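Local coordinates for BH0493 protein (Bacillus halodurans C-125, PDB 2QEE), which binds zinc and is probably a metal-dependent hydrolase, a putative member of the amidohydrolases, at residues D78-W81 / E82-I86. Numbering follows the deposited sequence.
Sequences DLIW and EELFI
Trp81 and Phe85, one turn apart on helix 73-86, stack their rings in an offset arrangement, the indole six-membered ring 4.5 Å from the phenyl ring between centroids and the planes 17° apart. CZ3 of Trp81 lies 3.7 Å from CD1 of Phe85, while CB of Phe85 adds a CH-pi contact over the same indole ring. The first torsion of Trp81 (chi1 -173°) puts CG beside the carbonyl carbon, and the indole projects outward from the helix with a slight lean toward Phe85 and Ile86. CD1 of Ile86 approaches NE1 of Trp81 obliquely, at 3.8 Å. The backbone donors are satisfied in sequence: Glu82 N by Asp78 O, Glu83 N by Leu79 O and Leu84 N by Ile80 O, each at 2.9 to 3.0 Å. Trp81 O then takes two donors, Phe85 N at 3.0 Å and Ile86 N at 3.2 Å, the latter in the carbonyl plane and the former tilted from it; Ile86 N also makes a weak bond to Glu82 O. Asp78 OD1 forms a salt bridge with Arg118; Glu83 OE1 forms one with Arg88, while its OE2 is hydrogen-bonded to Thr61 OG1. Against CG of Glu83 rests CD1 of Leu79, at 3.8 Å. Trp391 of a second subunit packs against Trp81 and Phe85, and NH1 of Arg400 of that subunit donates a hydrogen bond to Ile86 O. An alanine replacing Trp81 would probably strip Phe85 of its stacking partner and weaken packing against that subunit. The shared acceptor marks an alpha-helix widening into a pi-type turn at its C-terminal end.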
# COMPACT_ATOMS: atom_id res chain seq x y z
N ASP C 78 31.73 12.85 -12.24
CA ASP C 78 31.61 13.06 -13.65
C ASP C 78 30.78 11.95 -14.34
O ASP C 78 29.95 12.24 -15.21
CB ASP C 78 33.02 13.06 -14.31
CG ASP C 78 33.82 14.31 -14.06
OD1 ASP C 78 33.26 15.36 -13.66
OD2 ASP C 78 35.04 14.26 -14.32
N LEU C 79 31.07 10.69 -14.03
CA LEU C 79 30.36 9.56 -14.62
C LEU C 79 28.84 9.65 -14.25
O LEU C 79 27.96 9.47 -15.12
CB LEU C 79 30.92 8.24 -14.08
CG LEU C 79 30.23 6.99 -14.69
CD1 LEU C 79 30.46 6.84 -16.19
CD2 LEU C 79 30.60 5.72 -13.93
N ILE C 80 28.59 9.86 -12.96
CA ILE C 80 27.17 9.95 -12.44
C ILE C 80 26.43 11.09 -13.15
O ILE C 80 25.30 10.90 -13.63
CB ILE C 80 27.12 10.01 -10.90
CG1 ILE C 80 27.57 8.62 -10.36
CG2 ILE C 80 25.68 10.43 -10.38
CD1 ILE C 80 27.84 8.57 -8.85
N TRP C 81 27.11 12.24 -13.32
CA TRP C 81 26.52 13.37 -14.01
C TRP C 81 26.14 13.01 -15.45
O TRP C 81 25.01 13.20 -15.89
CB TRP C 81 27.48 14.58 -13.99
CG TRP C 81 26.88 15.82 -14.52
CD1 TRP C 81 27.15 16.41 -15.73
CD2 TRP C 81 25.95 16.69 -13.85
NE1 TRP C 81 26.45 17.59 -15.85
CE2 TRP C 81 25.72 17.79 -14.71
CE3 TRP C 81 25.34 16.66 -12.60
CZ2 TRP C 81 24.85 18.84 -14.36
CZ3 TRP C 81 24.47 17.70 -12.24
CH2 TRP C 81 24.22 18.76 -13.14
N GLU C 82 27.10 12.48 -16.19
CA GLU C 82 26.84 12.09 -17.57
C GLU C 82 25.72 11.03 -17.70
O GLU C 82 24.82 11.20 -18.53
CB GLU C 82 28.15 11.59 -18.21
CG GLU C 82 28.01 11.12 -19.64
CD GLU C 82 27.74 12.24 -20.65
OE1 GLU C 82 27.92 13.45 -20.33
OE2 GLU C 82 27.31 11.89 -21.77
N GLU C 83 25.74 9.99 -16.86
CA GLU C 83 24.85 8.85 -17.04
C GLU C 83 23.43 9.15 -16.56
O GLU C 83 22.49 8.67 -17.16
CB GLU C 83 25.35 7.63 -16.27
CG GLU C 83 26.75 7.10 -16.79
CD GLU C 83 26.61 6.15 -17.99
OE1 GLU C 83 25.49 5.93 -18.48
OE2 GLU C 83 27.64 5.57 -18.42
N LEU C 84 23.31 9.92 -15.48
CA LEU C 84 21.95 10.13 -14.86
C LEU C 84 21.36 11.50 -15.12
O LEU C 84 20.17 11.71 -14.89
CB LEU C 84 22.06 9.96 -13.36
CG LEU C 84 22.45 8.60 -12.80
CD1 LEU C 84 22.35 8.61 -11.33
CD2 LEU C 84 21.65 7.42 -13.45
N PHE C 85 22.16 12.46 -15.56
CA PHE C 85 21.63 13.78 -15.86
C PHE C 85 21.67 14.13 -17.35
O PHE C 85 20.79 14.86 -17.86
CB PHE C 85 22.37 14.88 -15.06
CG PHE C 85 22.22 14.75 -13.57
CD1 PHE C 85 21.47 15.70 -12.87
CD2 PHE C 85 22.85 13.71 -12.86
CE1 PHE C 85 21.28 15.61 -11.48
CE2 PHE C 85 22.72 13.60 -11.49
CZ PHE C 85 21.92 14.58 -10.79
N ILE C 86 22.76 13.73 -18.04
CA ILE C 86 22.90 14.10 -19.45
C ILE C 86 22.27 13.08 -20.41
O ILE C 86 21.52 13.44 -21.31
CB ILE C 86 24.43 14.39 -19.81
CG1 ILE C 86 25.02 15.44 -18.86
CG2 ILE C 86 24.61 14.82 -21.24
CD1 ILE C 86 24.18 16.79 -18.80